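Local structure of imidazoleglycerol-phosphate dehydratase (Pyrococcus furiosus, 5DNL) at residues 5-10 with 55-60; 24-29 with 49-54. The protein catalyses the dehydration of D-erythro-1-(imidazol-4-yl)glycerol 3-phosphate to 3-(imidazol-4-yl)-2-oxopropyl phosphate, the sixth step of histidine biosynthesis. One frame throughout, in Å; residues are numbered along the deposited sequence.

Contact 1 of 2, residues 5-10 with 55-60; sequences TKETDI and WEDIGI. With MN (manganese (II) ion), chain D; 5DL ([(2S)-2-hydroxy-3-(1H-1,2,4-triazol-1-yl)propyl]phosphonic acid), chain F.
Asp57 and Ile58 of helix 51-69 meet Thr8 and Ile10 of segment 5-10. Neighbouring Glu56 takes no part across the contact and binds manganese instead. With CG anti to the backbone N (chi1 172°) and the chain extended, its carboxylate reaches the manganese ion, OE1 at 2.2 Å. Its OE2 accepts from a water that binds the same ion. The triazole N4 of the inhibitor is a further ligand of this manganese. The CB of Asp57 is directed toward segment 5-10. Asp57 OD2 uses the anti lone pair to accept from Thr8 OG1 at 2.6 Å. The methyl CG2 of Thr8 rests against the same oxygen. Arg3 also forms a salt bridge to Asp57 OD2, and probably offsets the negative charge there. A second water donates to Asp57 OD2 and also to Glu7 OE1, and accepts from Thr5 OG1. A valine in place of Thr8 would probably leave Asp57 OD2 without its hydroxyl donor, held by the water and Arg3 alone among the partners described. Thr5 OG1 is itself fixed by Glu7 N, at 2.9 Å, and more distantly by Thr8 N, which makes an ST turn and an ST motif. Beyond the water, Glu7 OE2 lies 2.8 Å from the inhibitor hydroxyl O13. On the apolar side, Ile10 CD1 sits 3.3 Å from Asp57 CB. The two side chains cross at about a right angle. Ile58 follows, its CD1 touching Ile10 CG2 at 3.7 Å. Asp57 OD2 and Glu7 OE1 stay 4.5 Å apart, with the water between them. Asp57 thus probably acts, through this water, as a second-shell residue helping to place Glu7 beside the inhibitor.

Contact 2 of 2, residues 24-29 with 49-54; sequences DLILDH and DLRHHL. With MN (manganese (II) ion), chain E; MN (manganese (II) ion), chain D; MN (manganese (II) ion), chain B; 5DL ([(2S)-2-hydroxy-3-(1H-1,2,4-triazol-1-yl)propyl]phosphonic acid), chain F.
Asp24 and Arg51 stand at the starts of helices 25-38 and 51-69, and their CA atoms, 7.8 Å apart, mark the nearest backbone approach. Asp24 is the N-cap of its helix. Its OD1 accepts from Leu27 N at 3.1 Å, from well above the carboxylate plane, and more weakly from Ile26 N. The other oxygen, OD2, takes the salt bridge. Arg51 grips Asp24 OD2 side-on with two nitrogens, NE at 2.7 Å and NH2 at 3.1 Å. OD2 lies in the guanidinium plane, but the carboxylate is turned 55° against that plane. A bend at chi3 (74°) brings the guanidinium round to the cap. Arg51 NH1 has a second partner, Glu112 of a neighbouring subunit. Next to the bridge, Leu54 CD2 packs on Asp24 CB at 3.6 Å and meets Leu27 CD2 tip to tip. Asp49 OD1 accepts from His53 ND1 at 2.8 Å and from Leu50 N, which helps set the rotation of the ring. His53 NE2 then binds one manganese, and His52 NE2 binds another. With Glu56 these histidines form one of the two HHxxE metal motifs of the imidazoleglycerol-phosphate dehydratases.

Contact 1 and contact 2 share helix 51-69 and have centres about 10 Å apart. Contact 2 lies within the loop closed by contact 1. The two meet where Trp55 NE1 probably donates to Asp24 OD2 at 2.9 Å, which adds to the grip on the cap. Near the inhibitor, Glu7 OE1 comes within 3.4 Å of His53 CG. Glu56 and His52 bind the same manganese, together with Glu121 and with His146 of a neighbouring subunit. His53 serves the second manganese beside His29, His145 and Glu149 of that subunit. Both ions hold the triazole. The active site is thus built between subunits of the 24-chain assembly.

Contact 1 of 2, residues 5-10 with 55-60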
loop_
_atom_site.group_PDB
_atom_site.type_symbol
_atom_site.label_atom_id
_atom_site.label_comp_id
_atom_site.label_asym_id
_atom_site.label_seq_id
_atom_site.Cartn_x
_atom_site.Cartn_y
_atom_site.Cartn_z
ATOM N N THR A 5 41.816 -0.163 36.501
ATOM C CA THR A 5 42.064 -1.273 35.591
ATOM C C THR A 5 43.234 -0.899 34.712
ATOM O O THR A 5 43.794 0.200 34.830
ATOM C CB THR A 5 40.834 -1.602 34.691
ATOM O OG1 THR A 5 40.696 -0.605 33.686
ATOM C CG2 THR A 5 39.554 -1.700 35.504
ATOM N N LYS A 6 43.587 -1.780 33.783
ATOM C CA LYS A 6 44.581 -1.428 32.777
ATOM C C LYS A 6 44.098 -0.365 31.779
ATOM O O LYS A 6 44.919 0.187 31.049
ATOM C CB LYS A 6 45.066 -2.674 32.023
ATOM C CG LYS A 6 45.785 -3.669 32.924
ATOM C CD LYS A 6 46.256 -4.904 32.172
ATOM C CE LYS A 6 46.944 -5.887 33.100
ATOM N NZ LYS A 6 47.426 -7.095 32.374
ATOM N N GLU A 7 42.787 -0.093 31.733
ATOM C CA GLU A 7 42.196 0.904 30.830
ATOM C C GLU A 7 41.992 2.275 31.463
ATOM O O GLU A 7 42.194 3.302 30.808
ATOM C CB GLU A 7 40.828 0.391 30.338
ATOM C CG GLU A 7 40.909 -0.902 29.545
ATOM C CD GLU A 7 39.561 -1.547 29.297
ATOM O OE1 GLU A 7 38.556 -1.110 29.865
ATOM O OE2 GLU A 7 39.526 -2.534 28.528
ATOM N N THR A 8 41.537 2.289 32.708
ATOM C CA THR A 8 41.134 3.530 33.390
ATOM C C THR A 8 41.555 3.536 34.860
ATOM O O THR A 8 41.724 2.479 35.464
ATOM C CB THR A 8 39.605 3.776 33.360
ATOM O OG1 THR A 8 38.949 2.733 34.076
ATOM C CG2 THR A 8 39.072 3.842 31.931
ATOM N N ASP A 9 41.682 4.742 35.416
ATOM C CA ASP A 9 41.987 4.916 36.839
ATOM C C ASP A 9 41.125 6.078 37.275
ATOM O O ASP A 9 41.289 7.186 36.769
ATOM C CB ASP A 9 43.468 5.229 37.030
ATOM C CG ASP A 9 43.881 5.224 38.475
ATOM O OD1 ASP A 9 43.136 4.740 39.354
ATOM O OD2 ASP A 9 45.000 5.715 38.718
ATOM N N ILE A 10 40.149 5.792 38.129
ATOM C CA ILE A 10 39.132 6.757 38.489
ATOM C C ILE A 10 39.016 6.886 40.001
ATOM O O ILE A 10 38.976 5.882 40.712
ATOM C CB ILE A 10 37.779 6.307 37.911
ATOM C CG1 ILE A 10 37.866 6.312 36.370
ATOM C CG2 ILE A 10 36.670 7.242 38.383
ATOM C CD1 ILE A 10 36.721 5.627 35.700
ATOM N N TRP A 55 33.563 6.759 30.224
ATOM C CA TRP A 55 32.156 7.008 30.581
ATOM C C TRP A 55 31.553 5.862 31.401
ATOM O O TRP A 55 30.856 6.075 32.393
ATOM C CB TRP A 55 31.306 7.338 29.336
ATOM C CG TRP A 55 31.507 8.742 28.817
ATOM C CD1 TRP A 55 32.684 9.300 28.385
ATOM C CD2 TRP A 55 30.510 9.774 28.705
ATOM N NE1 TRP A 55 32.471 10.598 28.003
ATOM C CE2 TRP A 55 31.155 10.916 28.188
ATOM C CE3 TRP A 55 29.127 9.834 28.971
ATOM C CZ2 TRP A 55 30.475 12.104 27.943
ATOM C CZ3 TRP A 55 28.458 11.011 28.720
ATOM C CH2 TRP A 55 29.134 12.130 28.219
ATOM N N GLU A 56 31.792 4.637 30.949
ATOM C CA GLU A 56 31.291 3.458 31.645
ATOM C C GLU A 56 31.927 3.363 33.032
ATOM O O GLU A 56 31.218 3.137 34.014
ATOM C CB GLU A 56 31.622 2.211 30.829
ATOM C CG GLU A 56 31.313 0.919 31.550
ATOM C CD GLU A 56 31.334 -0.288 30.644
ATOM O OE1 GLU A 56 31.645 -0.143 29.439
ATOM O OE2 GLU A 56 31.069 -1.390 31.159
ATOM N N ASP A 57 33.254 3.511 33.114
ATOM C CA ASP A 57 33.932 3.288 34.384
ATOM C C ASP A 57 33.672 4.407 35.403
ATOM O O ASP A 57 33.611 4.152 36.602
ATOM C CB ASP A 57 35.406 3.071 34.132
ATOM C CG ASP A 57 35.685 1.788 33.338
ATOM O OD1 ASP A 57 34.737 1.043 32.935
ATOM O OD2 ASP A 57 36.876 1.520 33.105
ATOM N N ILE A 58 33.463 5.621 34.907
ATOM C CA ILE A 58 32.942 6.720 35.726
ATOM C C ILE A 58 31.584 6.347 36.285
ATOM O O ILE A 58 31.306 6.527 37.484
ATOM C CB ILE A 58 32.898 8.041 34.914
ATOM C CG1 ILE A 58 34.305 8.647 34.785
ATOM C CG2 ILE A 58 31.896 9.044 35.485
ATOM C CD1 ILE A 58 34.809 9.397 36.005
ATOM N N GLY A 59 30.704 5.821 35.438
ATOM C CA GLY A 59 29.407 5.407 35.923
ATOM C C GLY A 59 29.523 4.355 37.019
ATOM O O GLY A 59 28.874 4.463 38.052
ATOM N N ILE A 60 30.346 3.334 36.780
ATOM C CA ILE A 60 30.540 2.274 37.774
ATOM C C ILE A 60 31.065 2.852 39.082
ATOM O O ILE A 60 30.525 2.525 40.143
ATOM C CB ILE A 60 31.491 1.182 37.273
ATOM C CG1 ILE A 60 30.907 0.427 36.054
ATOM C CG2 ILE A 60 31.820 0.203 38.394
ATOM C CD1 ILE A 60 31.898 -0.461 35.319
HETATM MN MN MN D . 30.813 -0.982 27.596
HETATM N N1 5DL F . 34.832 -2.305 26.228
HETATM C C3 5DL F . 33.276 -3.158 27.609
HETATM N N2 5DL F . 34.465 -3.357 27.030
HETATM C C8 5DL F . 37.321 -5.692 28.072
HETATM C C7 5DL F . 36.619 -4.347 27.874
HETATM C C6 5DL F . 35.258 -4.565 27.230
HETATM C C5 5DL F . 33.803 -1.461 26.360
HETATM O O10 5DL F . 35.922 -6.217 30.298
HETATM P P9 5DL F . 36.444 -6.914 29.087
HETATM O O11 5DL F . 37.441 -8.006 29.389
HETATM O O12 5DL F . 35.307 -7.510 28.270
HETATM O O13 5DL F . 37.397 -3.472 27.044
HETATM N N4 5DL F . 32.840 -1.934 27.184
HETATM O O HOH W 1 38.290 -0.584 32.554
HETATM O O HOH W 2 30.565 -2.721 28.926
#

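Contact 2 of 2, residues 24-29 with 49-54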
loop_
_atom_site.group_PDB
_atom_site.type_symbol
_atom_site.label_atom_id
_atom_site.label_comp_id
_atom_site.label_asym_id
_atom_site.label_seq_id
_atom_site.Cartn_x
_atom_site.Cartn_y
_atom_site.Cartn_z
ATOM N N ASP A 24 37.919 14.805 29.707
ATOM C CA ASP A 24 36.899 14.839 28.663
ATOM C C ASP A 24 35.998 16.025 29.053
ATOM O O ASP A 24 35.300 15.950 30.071
ATOM C CB ASP A 24 36.158 13.500 28.688
ATOM C CG ASP A 24 34.979 13.433 27.734
ATOM O OD1 ASP A 24 34.379 14.464 27.415
ATOM O OD2 ASP A 24 34.642 12.322 27.327
ATOM N N LEU A 25 36.035 17.115 28.280
ATOM C CA LEU A 25 35.323 18.323 28.682
ATOM C C LEU A 25 33.807 18.159 28.668
ATOM O O LEU A 25 33.104 18.816 29.446
ATOM C CB LEU A 25 35.709 19.530 27.822
ATOM C CG LEU A 25 37.175 19.953 27.897
ATOM C CD1 LEU A 25 37.426 21.197 27.042
ATOM C CD2 LEU A 25 37.609 20.200 29.326
ATOM N N ILE A 26 33.308 17.276 27.805
ATOM C CA ILE A 26 31.876 16.996 27.779
ATOM C C ILE A 26 31.458 16.288 29.068
ATOM O O ILE A 26 30.465 16.673 29.712
ATOM C CB ILE A 26 31.456 16.128 26.568
ATOM C CG1 ILE A 26 31.891 16.765 25.230
ATOM C CG2 ILE A 26 29.970 15.810 26.606
ATOM C CD1 ILE A 26 31.118 17.979 24.808
ATOM N N LEU A 27 32.179 15.233 29.433
ATOM C CA LEU A 27 31.857 14.507 30.649
ATOM C C LEU A 27 32.030 15.379 31.876
ATOM O O LEU A 27 31.241 15.288 32.817
ATOM C CB LEU A 27 32.699 13.227 30.775
ATOM C CG LEU A 27 32.300 12.307 31.919
ATOM C CD1 LEU A 27 30.837 11.871 31.845
ATOM C CD2 LEU A 27 33.222 11.091 31.889
ATOM N N ASP A 28 33.063 16.223 31.875
ATOM C CA ASP A 28 33.244 17.141 33.015
ATOM C C ASP A 28 32.003 18.007 33.210
ATOM O O ASP A 28 31.558 18.183 34.337
ATOM C CB ASP A 28 34.457 18.071 32.835
ATOM C CG ASP A 28 35.797 17.369 32.938
ATOM O OD1 ASP A 28 35.870 16.213 33.384
ATOM O OD2 ASP A 28 36.794 18.038 32.555
ATOM N N HIS A 29 31.449 18.515 32.117
ATOM C CA HIS A 29 30.232 19.339 32.152
ATOM C C HIS A 29 29.037 18.517 32.640
ATOM O O HIS A 29 28.288 18.962 33.484
ATOM C CB HIS A 29 29.973 19.961 30.777
ATOM C CG HIS A 29 28.775 20.848 30.716
ATOM N ND1 HIS A 29 28.469 21.773 31.694
ATOM C CD2 HIS A 29 27.838 20.998 29.754
ATOM C CE1 HIS A 29 27.362 22.413 31.358
ATOM N NE2 HIS A 29 26.981 21.984 30.172
ATOM N N ASP A 49 42.034 5.480 28.454
ATOM C CA ASP A 49 42.522 5.232 27.101
ATOM C C ASP A 49 41.489 5.655 26.056
ATOM O O ASP A 49 41.774 6.474 25.191
ATOM C CB ASP A 49 42.993 3.768 26.928
ATOM C CG ASP A 49 41.974 2.707 27.425
ATOM O OD1 ASP A 49 40.840 3.038 27.824
ATOM O OD2 ASP A 49 42.326 1.499 27.432
ATOM N N LEU A 50 40.283 5.114 26.153
ATOM C CA LEU A 50 39.201 5.381 25.225
ATOM C C LEU A 50 38.006 5.978 25.977
ATOM O O LEU A 50 37.707 5.569 27.093
ATOM C CB LEU A 50 38.759 4.093 24.527
ATOM C CG LEU A 50 39.787 3.366 23.662
ATOM C CD1 LEU A 50 39.131 2.152 23.014
ATOM C CD2 LEU A 50 40.416 4.297 22.631
ATOM N N ARG A 51 37.301 6.895 25.327
ATOM C CA ARG A 51 36.200 7.605 25.971
ATOM C C ARG A 51 35.107 6.646 26.473
ATOM O O ARG A 51 34.529 6.876 27.519
ATOM C CB ARG A 51 35.573 8.665 25.041
ATOM C CG ARG A 51 36.453 9.896 24.826
ATOM C CD ARG A 51 35.768 10.939 23.955
ATOM N NE ARG A 51 34.709 11.660 24.674
ATOM C CZ ARG A 51 33.579 12.120 24.140
ATOM N NH1 ARG A 51 33.268 11.886 22.861
ATOM N NH2 ARG A 51 32.739 12.799 24.903
ATOM N N HIS A 52 34.785 5.581 25.727
ATOM C CA HIS A 52 33.773 4.626 26.201
ATOM C C HIS A 52 34.178 4.055 27.551
ATOM O O HIS A 52 33.356 3.972 28.460
ATOM C CB HIS A 52 33.619 3.527 25.177
ATOM C CG HIS A 52 32.645 2.431 25.505
ATOM N ND1 HIS A 52 31.751 1.975 24.561
ATOM C CD2 HIS A 52 32.464 1.645 26.597
ATOM C CE1 HIS A 52 31.077 0.951 25.048
ATOM N NE2 HIS A 52 31.478 0.738 26.284
ATOM N N HIS A 53 35.435 3.633 27.661
ATOM C CA HIS A 53 35.907 3.077 28.929
ATOM C C HIS A 53 35.778 4.122 30.052
ATOM O O HIS A 53 35.399 3.796 31.166
ATOM C CB HIS A 53 37.341 2.586 28.846
ATOM C CG HIS A 53 37.557 1.477 27.859
ATOM N ND1 HIS A 53 38.786 1.235 27.291
ATOM C CD2 HIS A 53 36.721 0.549 27.339
ATOM C CE1 HIS A 53 38.703 0.210 26.468
ATOM N NE2 HIS A 53 37.465 -0.238 26.494
ATOM N N LEU A 54 36.094 5.377 29.757
ATOM C CA LEU A 54 35.917 6.451 30.724
ATOM C C LEU A 54 34.482 6.620 31.177
ATOM O O LEU A 54 34.187 6.647 32.361
ATOM C CB LEU A 54 36.414 7.776 30.159
ATOM C CG LEU A 54 36.164 9.009 31.008
ATOM C CD1 LEU A 54 37.007 8.976 32.283
ATOM C CD2 LEU A 54 36.401 10.272 30.195
HETATM MN MN MN E . 25.478 22.842 28.792
HETATM MN MN MN D . 30.813 -0.982 27.596
HETATM MN MN MN B . 36.843 -2.152 25.255
HETATM N N1 5DL F . 34.832 -2.305 26.228
HETATM C C3 5DL F . 33.276 -3.158 27.609
HETATM N N2 5DL F . 34.465 -3.357 27.030
HETATM C C8 5DL F . 37.321 -5.692 28.072
HETATM C C7 5DL F . 36.619 -4.347 27.874
HETATM C C6 5DL F . 35.258 -4.565 27.230
HETATM C C5 5DL F . 33.803 -1.461 26.360
HETATM O O10 5DL F . 35.922 -6.217 30.298
HETATM P P9 5DL F . 36.444 -6.914 29.087
HETATM O O11 5DL F . 37.441 -8.006 29.389
HETATM O O12 5DL F . 35.307 -7.510 28.270
HETATM O O13 5DL F . 37.397 -3.472 27.044
HETATM N N4 5DL F . 32.840 -1.934 27.184
HETATM O O HOH W 2 30.565 -2.721 28.926
#